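Local coordinates for protein CT_858 (PDB 3DOR) that probably acts as a secreted serine-type endopeptidase of Chlamydia trachomatis, built from PDZ-like and S41-peptidase-like parts, at residues 90-95 / 141-146; 459-464 / 530-535; 536-541 / 546-551. One frame throughout, in Å; residues are numbered along the deposited sequence.

In the fold
The three contacts mark the corners of a near-equilateral triangle, with centres about 14 to 15 Å apart. Contact 1 lies in the PDZ-like region and contact 2 in the S41 peptidase region, and the two meet through a probable hydrogen bond of 2.5 Å between S144 OG and E463 OE1. Contact 3 follows contact 2 in the chain, strand 534-535 leading into helix 540-544, and L460 CB packs on Y551 OH at 3.5 Å. Contact 3 also returns to segment 90-95 of contact 1: S94 N lies 2.9 Å from F538 O and Q91 NE2 2.9 Å from Y548 OH, both probable hydrogen bonds. The C-terminal helices are thereby tied to both regions.

Contact 1 of 3, residues 90-95 / 141-146; sequences VQKSSD and AEESAA
K92, at the end of strand 83-92, comes alongside helix 140-150 with 8.1 Å between K92 CA and S144 CA, too far for backbone contact, and the gap is bridged by the side chains of K92 and E143. Both point across it and meet at about a right angle. K92 is fully extended, with CG anti to its backbone N (chi1 -173°), which carries the ammonium group out to the helix. There NZ forms a salt bridge with E143 OE1 at 3.1 Å. The glutamate bends at chi2 (76°), and NZ approaches OE1 from well above the carboxylate plane, 59° out of it. The aliphatic part of the lysine joins in, K92 CD lying 3.9 Å from E143 CG. The other carboxylate oxygen, E143 OE2, is hydrogen-bonded to Y132 OH, so the acid has a partner for each oxygen and its rotation is probably restrained. This is a small surface contact within the PDZ-like region, joining a strand of its antiparallel sheet to a helix. Strand 98-103 pairs with strand 83-92 and sends F98 against E143; on the strand side helix 540-544 packs on Q91 and S93, while helix 140-150 lies against the loop that follows strand 457-461.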
ATOM      1  N   VAL B  90     -11.525  17.750  28.074  1.00 29.93           N
ATOM      2  CA  VAL B  90     -12.360  18.925  28.222  1.00 33.44           C
ATOM      3  C   VAL B  90     -13.431  18.954  27.135  1.00 35.19           C
ATOM      4  O   VAL B  90     -13.269  18.342  26.077  1.00 36.58           O
ATOM      5  CB  VAL B  90     -11.491  20.200  28.138  1.00 34.30           C
ATOM      6  CG1 VAL B  90     -12.361  21.437  27.994  1.00 35.23           C
ATOM      7  CG2 VAL B  90     -10.630  20.305  29.390  1.00 34.74           C
ATOM      8  N   GLN B  91     -14.533  19.643  27.408  1.00 34.27           N
ATOM      9  CA  GLN B  91     -15.610  19.774  26.438  1.00 35.20           C
ATOM     10  C   GLN B  91     -16.135  21.207  26.528  1.00 35.84           C
ATOM     11  O   GLN B  91     -16.400  21.719  27.621  1.00 36.02           O
ATOM     12  CB  GLN B  91     -16.729  18.775  26.738  1.00 37.07           C
ATOM     13  CG  GLN B  91     -17.771  18.649  25.637  1.00 41.16           C
ATOM     14  CD  GLN B  91     -18.753  17.508  25.893  1.00 45.15           C
ATOM     15  OE1 GLN B  91     -19.562  17.154  25.028  1.00 46.87           O
ATOM     16  NE2 GLN B  91     -18.685  16.930  27.086  1.00 44.62           N
ATOM     17  N   LYS B  92     -16.266  21.858  25.380  1.00 34.33           N
ATOM     18  CA  LYS B  92     -16.742  23.229  25.337  1.00 33.76           C
ATOM     19  C   LYS B  92     -18.264  23.271  25.294  1.00 33.15           C
ATOM     20  O   LYS B  92     -18.883  22.644  24.433  1.00 32.50           O
ATOM     21  CB  LYS B  92     -16.167  23.933  24.109  1.00 34.02           C
ATOM     22  CG  LYS B  92     -16.465  25.415  24.042  1.00 35.87           C
ATOM     23  CD  LYS B  92     -15.826  26.041  22.813  1.00 36.83           C
ATOM     24  CE  LYS B  92     -16.110  27.534  22.762  1.00 40.22           C
ATOM     25  NZ  LYS B  92     -15.428  28.196  21.613  1.00 40.06           N
ATOM     26  N   SER B  93     -18.869  24.013  26.221  1.00 31.17           N
ATOM     27  CA  SER B  93     -20.324  24.121  26.262  1.00 31.72           C
ATOM     28  C   SER B  93     -20.811  25.235  25.337  1.00 30.70           C
ATOM     29  O   SER B  93     -20.014  26.016  24.824  1.00 26.47           O
ATOM     30  CB  SER B  93     -20.794  24.400  27.690  1.00 34.36           C
ATOM     31  OG  SER B  93     -20.364  25.685  28.116  1.00 39.02           O
ATOM     32  N   SER B  94     -22.126  25.306  25.148  1.00 30.20           N
ATOM     33  CA  SER B  94     -22.732  26.305  24.283  1.00 32.68           C
ATOM     34  C   SER B  94     -22.512  27.737  24.774  1.00 34.25           C
ATOM     35  O   SER B  94     -22.596  28.680  23.990  1.00 34.20           O
ATOM     36  CB  SER B  94     -24.234  26.039  24.137  1.00 30.83           C
ATOM     37  OG  SER B  94     -24.876  26.064  25.399  1.00 32.49           O
ATOM     38  N   ASP B  95     -22.238  27.908  26.062  1.00 34.99           N
ATOM     39  CA  ASP B  95     -22.001  29.251  26.577  1.00 37.85           C
ATOM     40  C   ASP B  95     -20.522  29.649  26.456  1.00 36.91           C
ATOM     41  O   ASP B  95     -20.101  30.676  26.988  1.00 36.67           O
ATOM     42  CB  ASP B  95     -22.464  29.367  28.031  1.00 39.74           C
ATOM     43  CG  ASP B  95     -21.616  28.559  28.980  1.00 44.13           C
ATOM     44  OD1 ASP B  95     -21.910  28.582  30.194  1.00 47.96           O
ATOM     45  OD2 ASP B  95     -20.656  27.903  28.522  1.00 46.71           O
ATOM     46  N   ALA B 141     -16.340  23.050  14.449  1.00 22.17           N
ATOM     47  CA  ALA B 141     -15.571  21.854  14.105  1.00 22.78           C
ATOM     48  C   ALA B 141     -14.064  22.098  14.220  1.00 23.97           C
ATOM     49  O   ALA B 141     -13.332  21.244  14.726  1.00 23.53           O
ATOM     50  CB  ALA B 141     -15.942  21.366  12.700  1.00 17.29           C
ATOM     51  N   GLU B 142     -13.593  23.263  13.772  1.00 24.55           N
ATOM     52  CA  GLU B 142     -12.161  23.577  13.870  1.00 27.07           C
ATOM     53  C   GLU B 142     -11.780  23.751  15.344  1.00 26.45           C
ATOM     54  O   GLU B 142     -10.687  23.371  15.766  1.00 27.25           O
ATOM     55  CB  GLU B 142     -11.829  24.858  13.084  1.00 26.19           C
ATOM     56  CG  GLU B 142     -12.144  24.765  11.590  1.00 29.61           C
ATOM     57  CD  GLU B 142     -12.100  26.114  10.895  1.00 31.46           C
ATOM     58  OE1 GLU B 142     -11.002  26.551  10.484  1.00 32.29           O
ATOM     59  OE2 GLU B 142     -13.170  26.746  10.777  1.00 31.82           O
ATOM     60  N   GLU B 143     -12.690  24.320  16.127  1.00 25.98           N
ATOM     61  CA  GLU B 143     -12.441  24.527  17.552  1.00 29.13           C
ATOM     62  C   GLU B 143     -12.208  23.182  18.244  1.00 28.37           C
ATOM     63  O   GLU B 143     -11.236  23.003  18.981  1.00 28.63           O
ATOM     64  CB  GLU B 143     -13.642  25.232  18.194  1.00 29.70           C
ATOM     65  CG  GLU B 143     -13.490  25.528  19.683  1.00 37.33           C
ATOM     66  CD  GLU B 143     -12.570  26.717  19.976  1.00 42.10           C
ATOM     67  OE1 GLU B 143     -12.550  27.183  21.141  1.00 38.99           O
ATOM     68  OE2 GLU B 143     -11.871  27.181  19.043  1.00 42.93           O
ATOM     69  N   SER B 144     -13.106  22.235  17.996  1.00 28.85           N
ATOM     70  CA  SER B 144     -12.992  20.913  18.596  1.00 28.43           C
ATOM     71  C   SER B 144     -11.764  20.173  18.094  1.00 27.76           C
ATOM     72  O   SER B 144     -11.130  19.444  18.843  1.00 26.90           O
ATOM     73  CB  SER B 144     -14.246  20.088  18.310  1.00 27.20           C
ATOM     74  OG  SER B 144     -15.368  20.669  18.943  1.00 28.24           O
ATOM     75  N   ALA B 145     -11.422  20.353  16.825  1.00 28.59           N
ATOM     76  CA  ALA B 145     -10.248  19.674  16.299  1.00 29.44           C
ATOM     77  C   ALA B 145      -9.017  20.174  17.074  1.00 31.78           C
ATOM     78  O   ALA B 145      -8.116  19.399  17.392  1.00 32.50           O
ATOM     79  CB  ALA B 145     -10.100  19.946  14.792  1.00 27.43           C
ATOM     80  N   ALA B 146      -8.998  21.467  17.395  1.00 32.68           N
ATOM     81  CA  ALA B 146      -7.886  22.054  18.143  1.00 31.76           C
ATOM     82  C   ALA B 146      -7.889  21.565  19.586  1.00 32.60           C
ATOM     83  O   ALA B 146      -6.835  21.303  20.177  1.00 31.48           O
ATOM     84  CB  ALA B 146      -7.980  23.575  18.115  1.00 30.51           C
TER

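Contact 2 of 3, residues 459-464 / 530-535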
ATOM      1  N   VAL B 459     -31.592  11.246  14.037  1.00 21.23           N
ATOM      2  CA  VAL B 459     -30.144  11.066  14.043  1.00 19.87           C
ATOM      3  C   VAL B 459     -29.464  12.185  14.819  1.00 21.96           C
ATOM      4  O   VAL B 459     -29.739  13.369  14.592  1.00 22.18           O
ATOM      5  CB  VAL B 459     -29.551  11.060  12.598  1.00 18.68           C
ATOM      6  CG1 VAL B 459     -28.053  10.765  12.643  1.00 16.57           C
ATOM      7  CG2 VAL B 459     -30.257  10.043  11.750  1.00 16.22           C
ATOM      8  N   LEU B 460     -28.570  11.807  15.729  1.00 21.06           N
ATOM      9  CA  LEU B 460     -27.834  12.778  16.528  1.00 21.08           C
ATOM     10  C   LEU B 460     -26.459  12.962  15.890  1.00 22.54           C
ATOM     11  O   LEU B 460     -25.754  11.985  15.617  1.00 20.91           O
ATOM     12  CB  LEU B 460     -27.667  12.284  17.965  1.00 19.81           C
ATOM     13  CG  LEU B 460     -28.935  11.762  18.635  1.00 19.62           C
ATOM     14  CD1 LEU B 460     -28.565  11.250  20.013  1.00 14.94           C
ATOM     15  CD2 LEU B 460     -30.011  12.862  18.710  1.00 17.63           C
ATOM     16  N   ILE B 461     -26.083  14.219  15.671  1.00 22.07           N
ATOM     17  CA  ILE B 461     -24.808  14.558  15.038  1.00 22.83           C
ATOM     18  C   ILE B 461     -24.092  15.694  15.772  1.00 23.74           C
ATOM     19  O   ILE B 461     -24.700  16.431  16.552  1.00 23.19           O
ATOM     20  CB  ILE B 461     -25.036  15.061  13.597  1.00 23.50           C
ATOM     21  CG1 ILE B 461     -25.863  16.357  13.641  1.00 22.23           C
ATOM     22  CG2 ILE B 461     -25.794  14.012  12.770  1.00 21.26           C
ATOM     23  CD1 ILE B 461     -25.912  17.128  12.310  1.00 20.87           C
ATOM     24  N   ASN B 462     -22.798  15.835  15.525  1.00 20.85           N
ATOM     25  CA  ASN B 462     -22.066  16.935  16.125  1.00 21.97           C
ATOM     26  C   ASN B 462     -20.896  17.343  15.232  1.00 22.41           C
ATOM     27  O   ASN B 462     -20.729  16.809  14.124  1.00 20.93           O
ATOM     28  CB  ASN B 462     -21.618  16.613  17.567  1.00 19.64           C
ATOM     29  CG  ASN B 462     -20.469  15.627  17.640  1.00 21.15           C
ATOM     30  OD1 ASN B 462     -19.842  15.497  18.688  1.00 23.47           O
ATOM     31  ND2 ASN B 462     -20.192  14.924  16.544  1.00 18.03           N
ATOM     32  N   GLU B 463     -20.109  18.300  15.709  1.00 23.53           N
ATOM     33  CA  GLU B 463     -18.989  18.841  14.952  1.00 23.93           C
ATOM     34  C   GLU B 463     -17.819  17.894  14.786  1.00 24.71           C
ATOM     35  O   GLU B 463     -16.835  18.230  14.117  1.00 25.48           O
ATOM     36  CB  GLU B 463     -18.504  20.157  15.581  1.00 24.20           C
ATOM     37  CG  GLU B 463     -17.546  20.009  16.751  1.00 21.29           C
ATOM     38  CD  GLU B 463     -18.210  19.522  18.020  1.00 21.97           C
ATOM     39  OE1 GLU B 463     -17.489  19.259  19.015  1.00 23.18           O
ATOM     40  OE2 GLU B 463     -19.448  19.408  18.035  1.00 23.33           O
ATOM     41  N   GLN B 464     -17.914  16.719  15.404  1.00 23.56           N
ATOM     42  CA  GLN B 464     -16.864  15.731  15.264  1.00 24.15           C
ATOM     43  C   GLN B 464     -17.313  14.532  14.421  1.00 23.94           C
ATOM     44  O   GLN B 464     -16.957  13.389  14.701  1.00 20.17           O
ATOM     45  CB  GLN B 464     -16.339  15.279  16.636  1.00 25.19           C
ATOM     46  CG  GLN B 464     -15.546  16.375  17.360  1.00 25.89           C
ATOM     47  CD  GLN B 464     -14.767  15.861  18.560  1.00 25.61           C
ATOM     48  OE1 GLN B 464     -15.305  15.152  19.415  1.00 26.30           O
ATOM     49  NE2 GLN B 464     -13.496  16.227  18.633  1.00 26.75           N
ATOM     50  N   VAL B 530     -22.846  19.538   7.274  1.00 23.55           N
ATOM     51  CA  VAL B 530     -24.270  19.314   7.140  1.00 21.36           C
ATOM     52  C   VAL B 530     -24.974  19.860   8.368  1.00 22.51           C
ATOM     53  O   VAL B 530     -24.637  19.516   9.508  1.00 21.05           O
ATOM     54  CB  VAL B 530     -24.565  17.810   7.023  1.00 24.99           C
ATOM     55  CG1 VAL B 530     -26.050  17.572   6.848  1.00 22.92           C
ATOM     56  CG2 VAL B 530     -23.774  17.227   5.863  1.00 26.78           C
ATOM     57  N   GLU B 531     -25.953  20.716   8.118  1.00 22.04           N
ATOM     58  CA  GLU B 531     -26.733  21.332   9.169  1.00 24.24           C
ATOM     59  C   GLU B 531     -27.840  20.392   9.619  1.00 25.82           C
ATOM     60  O   GLU B 531     -28.348  19.590   8.830  1.00 26.22           O
ATOM     61  CB  GLU B 531     -27.358  22.645   8.662  1.00 25.46           C
ATOM     62  CG  GLU B 531     -28.570  22.490   7.714  1.00 24.59           C
ATOM     63  CD  GLU B 531     -28.239  21.852   6.350  1.00 29.95           C
ATOM     64  OE1 GLU B 531     -27.072  21.915   5.904  1.00 27.55           O
ATOM     65  OE2 GLU B 531     -29.164  21.302   5.706  1.00 27.88           O
ATOM     66  N   PRO B 532     -28.207  20.458  10.907  1.00 25.88           N
ATOM     67  CA  PRO B 532     -29.275  19.612  11.446  1.00 24.99           C
ATOM     68  C   PRO B 532     -30.589  20.352  11.230  1.00 24.80           C
ATOM     69  O   PRO B 532     -30.575  21.525  10.871  1.00 21.54           O
ATOM     70  CB  PRO B 532     -28.931  19.529  12.928  1.00 25.60           C
ATOM     71  CG  PRO B 532     -28.368  20.913  13.200  1.00 27.28           C
ATOM     72  CD  PRO B 532     -27.459  21.123  11.993  1.00 26.15           C
ATOM     73  N   HIS B 533     -31.716  19.665  11.418  1.00 23.22           N
ATOM     74  CA  HIS B 533     -33.025  20.306  11.307  1.00 23.35           C
ATOM     75  C   HIS B 533     -33.138  21.141  12.578  1.00 22.84           C
ATOM     76  O   HIS B 533     -33.582  22.277  12.545  1.00 24.08           O
ATOM     77  CB  HIS B 533     -34.167  19.280  11.330  1.00 22.62           C
ATOM     78  CG  HIS B 533     -34.275  18.452  10.092  1.00 22.97           C
ATOM     79  ND1 HIS B 533     -34.948  18.882   8.966  1.00 24.88           N
ATOM     80  CD2 HIS B 533     -33.837  17.201   9.817  1.00 17.83           C
ATOM     81  CE1 HIS B 533     -34.929  17.924   8.054  1.00 22.68           C
ATOM     82  NE2 HIS B 533     -34.262  16.895   8.547  1.00 23.03           N
ATOM     83  N   ILE B 534     -32.726  20.554  13.700  1.00 22.78           N
ATOM     84  CA  ILE B 534     -32.801  21.229  14.990  1.00 23.68           C
ATOM     85  C   ILE B 534     -31.414  21.407  15.609  1.00 24.51           C
ATOM     86  O   ILE B 534     -30.745  20.427  15.931  1.00 22.33           O
ATOM     87  CB  ILE B 534     -33.667  20.424  16.004  1.00 24.25           C
ATOM     88  CG1 ILE B 534     -35.066  20.143  15.437  1.00 21.90           C
ATOM     89  CG2 ILE B 534     -33.745  21.180  17.321  1.00 23.97           C
ATOM     90  CD1 ILE B 534     -35.886  21.375  15.130  1.00 23.97           C
ATOM     91  N   ASP B 535     -30.990  22.656  15.779  1.00 24.87           N
ATOM     92  CA  ASP B 535     -29.694  22.926  16.379  1.00 26.62           C
ATOM     93  C   ASP B 535     -29.839  22.718  17.881  1.00 25.35           C
ATOM     94  O   ASP B 535     -30.588  23.425  18.534  1.00 25.66           O
ATOM     95  CB  ASP B 535     -29.256  24.354  16.080  1.00 28.48           C
ATOM     96  CG  ASP B 535     -27.892  24.664  16.652  1.00 34.83           C
ATOM     97  OD1 ASP B 535     -27.812  25.076  17.827  1.00 40.45           O
ATOM     98  OD2 ASP B 535     -26.894  24.479  15.935  1.00 37.80           O
TER
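I461 and P532 set their side chains across each other at about a right angle, the isoleucine reaching out with its terminal methyl and the proline offering the CB corner of its ring. I461 CD1 lies 3.9 Å from P532 CB, an apolar contact with no hydrogen bond between the segments. The same methyl also sits 3.9 Å from V530 O, and so rests against the backbone carbonyl two residues earlier as well as against the ring. I461 reaches both because CG1 stands between its backbone N and carbonyl carbon (chi1 63°), with chi2 (168°) carrying CD1 onward. The two main chains stay apart, I461 CA and P532 CA being 7.6 Å from each other. Between them runs strand 483-486, whose I484 touches both I461 and P532, so the contact passes over a strand next to the edge of the mixed sheet in the S41 peptidase region. Strand 457-461 pairs in parallel with strand 483-486, which pairs in turn with strand 534-535, at one edge of the sheet within this chain. Helix 468-478 packs on V459 through F472 and L476, and on V530 through V474, while helix 549-564 meets L460 and I534.

Contact 3 of 3, residues 536-541 / 546-551; sequences LPFTAN and KGYSEY
An aromatic cluster of F538, Y548 and Y551, next to a pair of helix N-caps, joins the approach to helix 540-544 with the start of helix 549-564. F538 is the middle ring and makes two edge-to-face stacks. In one, close to T-shaped, Y548 turns its edge to a face of F538, with planes at 76° and F538 CD2 3.6 Å from Y548 CD2. In the other, more tilted with planes at 57°, F538 presents its own edge to the face of Y551: F538 CE2 stands over the centre of that ring, 3.4 Å from Y551 CD1. Y551 holds its CG anti to the backbone N (chi1 175°), which sets one face of the ring against the edge of F538. L536 adds its CD1 methyl, 3.4 Å from Y551 CD1. F261 meets the rings of both F538 and Y548, and Y548 OH is hydrogen-bonded to Y253. Beside the rings, E550 grips the other segment with both carboxylate oxygens. T539 OG1 donates to E550 OE1 at 2.9 Å and N541 ND2 donates to E550 OE2 at 3.2 Å, both from above the carboxylate plane; amide and carboxylate stand nearly perpendicular. N541 OD1 is taken by R544. T539 is the N-cap of helix 540-544: its side chain caps a backbone N further on while its own N is bonded to D542 OD2, as in a capping box. The other oxygen, D542 OD1, receives Y551 N near the start of the second helix, whose N-cap is Y548. Two waters donate to N541 O and link it to the other segment: one, 3.1 Å from N541 O, accepts from G547 N, and the other, 2.8 Å from N541 O, accepts from S549 N.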
ATOM      1  N   LEU B 536     -29.125  21.734  18.414  1.00 26.35           N
ATOM      2  CA  LEU B 536     -29.204  21.398  19.828  1.00 25.59           C
ATOM      3  C   LEU B 536     -27.813  21.174  20.397  1.00 26.81           C
ATOM      4  O   LEU B 536     -27.339  20.037  20.473  1.00 27.95           O
ATOM      5  CB  LEU B 536     -30.013  20.114  20.001  1.00 25.34           C
ATOM      6  CG  LEU B 536     -31.008  19.904  21.142  1.00 26.47           C
ATOM      7  CD1 LEU B 536     -31.040  18.419  21.446  1.00 24.69           C
ATOM      8  CD2 LEU B 536     -30.648  20.699  22.386  1.00 28.71           C
ATOM      9  N   PRO B 537     -27.128  22.256  20.788  1.00 25.92           N
ATOM     10  CA  PRO B 537     -25.785  22.116  21.354  1.00 23.57           C
ATOM     11  C   PRO B 537     -25.857  21.619  22.788  1.00 23.61           C
ATOM     12  O   PRO B 537     -26.922  21.620  23.396  1.00 25.80           O
ATOM     13  CB  PRO B 537     -25.227  23.537  21.267  1.00 24.54           C
ATOM     14  CG  PRO B 537     -26.464  24.387  21.507  1.00 25.91           C
ATOM     15  CD  PRO B 537     -27.505  23.677  20.642  1.00 26.04           C
ATOM     16  N   PHE B 538     -24.729  21.176  23.326  1.00 23.93           N
ATOM     17  CA  PHE B 538     -24.678  20.717  24.715  1.00 25.40           C
ATOM     18  C   PHE B 538     -24.476  21.955  25.598  1.00 27.73           C
ATOM     19  O   PHE B 538     -23.609  22.782  25.316  1.00 27.32           O
ATOM     20  CB  PHE B 538     -23.513  19.743  24.914  1.00 23.95           C
ATOM     21  CG  PHE B 538     -23.653  18.458  24.133  1.00 26.76           C
ATOM     22  CD1 PHE B 538     -22.625  18.021  23.295  1.00 24.50           C
ATOM     23  CD2 PHE B 538     -24.816  17.684  24.237  1.00 24.69           C
ATOM     24  CE1 PHE B 538     -22.751  16.830  22.563  1.00 25.95           C
ATOM     25  CE2 PHE B 538     -24.954  16.490  23.510  1.00 25.04           C
ATOM     26  CZ  PHE B 538     -23.923  16.062  22.672  1.00 25.01           C
ATOM     27  N   THR B 539     -25.290  22.098  26.645  1.00 28.28           N
ATOM     28  CA  THR B 539     -25.176  23.245  27.542  1.00 28.85           C
ATOM     29  C   THR B 539     -24.190  22.926  28.660  1.00 29.92           C
ATOM     30  O   THR B 539     -23.716  21.795  28.781  1.00 30.22           O
ATOM     31  CB  THR B 539     -26.528  23.598  28.215  1.00 29.42           C
ATOM     32  OG1 THR B 539     -26.971  22.480  28.997  1.00 26.91           O
ATOM     33  CG2 THR B 539     -27.588  23.957  27.173  1.00 27.08           C
ATOM     34  N   ALA B 540     -23.879  23.925  29.479  1.00 29.92           N
ATOM     35  CA  ALA B 540     -22.969  23.704  30.594  1.00 29.83           C
ATOM     36  C   ALA B 540     -23.630  22.706  31.550  1.00 29.35           C
ATOM     37  O   ALA B 540     -22.963  21.845  32.114  1.00 31.62           O
ATOM     38  CB  ALA B 540     -22.669  25.031  31.313  1.00 29.42           C
ATOM     39  N   ASN B 541     -24.945  22.808  31.721  1.00 29.20           N
ATOM     40  CA  ASN B 541     -25.645  21.874  32.599  1.00 31.66           C
ATOM     41  C   ASN B 541     -25.572  20.441  32.065  1.00 32.46           C
ATOM     42  O   ASN B 541     -25.535  19.479  32.840  1.00 31.99           O
ATOM     43  CB  ASN B 541     -27.109  22.285  32.781  1.00 34.03           C
ATOM     44  CG  ASN B 541     -27.262  23.497  33.684  1.00 37.49           C
ATOM     45  OD1 ASN B 541     -26.444  23.714  34.579  1.00 36.34           O
ATOM     46  ND2 ASN B 541     -28.312  24.288  33.461  1.00 37.73           N
ATOM     47  N   LYS B 546     -21.852  15.458  33.302  1.00 38.72           N
ATOM     48  CA  LYS B 546     -22.038  14.406  32.311  1.00 37.39           C
ATOM     49  C   LYS B 546     -23.410  13.750  32.253  1.00 34.40           C
ATOM     50  O   LYS B 546     -23.515  12.592  31.858  1.00 32.93           O
ATOM     51  CB  LYS B 546     -20.978  13.327  32.525  1.00 38.35           C
ATOM     52  CG  LYS B 546     -19.582  13.835  32.269  1.00 40.94           C
ATOM     53  CD  LYS B 546     -18.547  13.120  33.118  1.00 41.64           C
ATOM     54  CE  LYS B 546     -18.259  11.733  32.621  1.00 39.58           C
ATOM     55  NZ  LYS B 546     -17.046  11.204  33.305  1.00 36.93           N
ATOM     56  N   GLY B 547     -24.452  14.486  32.629  1.00 32.69           N
ATOM     57  CA  GLY B 547     -25.791  13.928  32.600  1.00 30.89           C
ATOM     58  C   GLY B 547     -26.544  14.177  31.303  1.00 30.35           C
ATOM     59  O   GLY B 547     -27.393  13.374  30.921  1.00 31.76           O
ATOM     60  N   TYR B 548     -26.239  15.284  30.629  1.00 28.50           N
ATOM     61  CA  TYR B 548     -26.898  15.645  29.374  1.00 27.34           C
ATOM     62  C   TYR B 548     -28.413  15.511  29.482  1.00 28.42           C
ATOM     63  O   TYR B 548     -29.086  15.142  28.509  1.00 28.63           O
ATOM     64  CB  TYR B 548     -26.401  14.759  28.223  1.00 27.84           C
ATOM     65  CG  TYR B 548     -24.903  14.764  28.053  1.00 26.39           C
ATOM     66  CD1 TYR B 548     -24.102  13.891  28.783  1.00 27.09           C
ATOM     67  CD2 TYR B 548     -24.280  15.692  27.215  1.00 27.13           C
ATOM     68  CE1 TYR B 548     -22.719  13.939  28.699  1.00 26.62           C
ATOM     69  CE2 TYR B 548     -22.884  15.757  27.119  1.00 28.69           C
ATOM     70  CZ  TYR B 548     -22.115  14.878  27.870  1.00 29.95           C
ATOM     71  OH  TYR B 548     -20.744  14.961  27.828  1.00 29.90           O
ATOM     72  N   SER B 549     -28.959  15.820  30.653  1.00 26.60           N
ATOM     73  CA  SER B 549     -30.392  15.681  30.843  1.00 27.36           C
ATOM     74  C   SER B 549     -31.176  16.696  30.037  1.00 26.32           C
ATOM     75  O   SER B 549     -32.268  16.397  29.569  1.00 29.75           O
ATOM     76  CB  SER B 549     -30.758  15.756  32.342  1.00 29.31           C
ATOM     77  OG  SER B 549     -30.466  17.025  32.895  1.00 33.65           O
ATOM     78  N   GLU B 550     -30.630  17.895  29.854  1.00 26.70           N
ATOM     79  CA  GLU B 550     -31.333  18.898  29.066  1.00 26.28           C
ATOM     80  C   GLU B 550     -31.351  18.467  27.600  1.00 25.33           C
ATOM     81  O   GLU B 550     -32.391  18.501  26.941  1.00 26.13           O
ATOM     82  CB  GLU B 550     -30.674  20.272  29.211  1.00 27.37           C
ATOM     83  CG  GLU B 550     -30.631  20.774  30.642  1.00 32.37           C
ATOM     84  CD  GLU B 550     -30.316  22.259  30.747  1.00 35.08           C
ATOM     85  OE1 GLU B 550     -29.729  22.823  29.798  1.00 34.53           O
ATOM     86  OE2 GLU B 550     -30.650  22.856  31.796  1.00 36.67           O
ATOM     87  N   TYR B 551     -30.192  18.064  27.097  1.00 24.13           N
ATOM     88  CA  TYR B 551     -30.075  17.599  25.723  1.00 23.13           C
ATOM     89  C   TYR B 551     -31.030  16.413  25.515  1.00 23.16           C
ATOM     90  O   TYR B 551     -31.878  16.424  24.619  1.00 22.16           O
ATOM     91  CB  TYR B 551     -28.636  17.155  25.461  1.00 20.93           C
ATOM     92  CG  TYR B 551     -28.392  16.533  24.101  1.00 21.80           C
ATOM     93  CD1 TYR B 551     -28.182  17.330  22.973  1.00 22.10           C
ATOM     94  CD2 TYR B 551     -28.335  15.141  23.948  1.00 18.77           C
ATOM     95  CE1 TYR B 551     -27.913  16.761  21.723  1.00 20.59           C
ATOM     96  CE2 TYR B 551     -28.070  14.559  22.703  1.00 20.30           C
ATOM     97  CZ  TYR B 551     -27.854  15.374  21.598  1.00 23.11           C
ATOM     98  OH  TYR B 551     -27.535  14.814  20.380  1.00 24.59           O
TER
HETATM   99  O   HOH W   1     -24.765  16.765  34.119  1.00 37.66           O
HETATM  100  O   HOH W   2     -27.554  17.501  32.851  1.00 45.40           O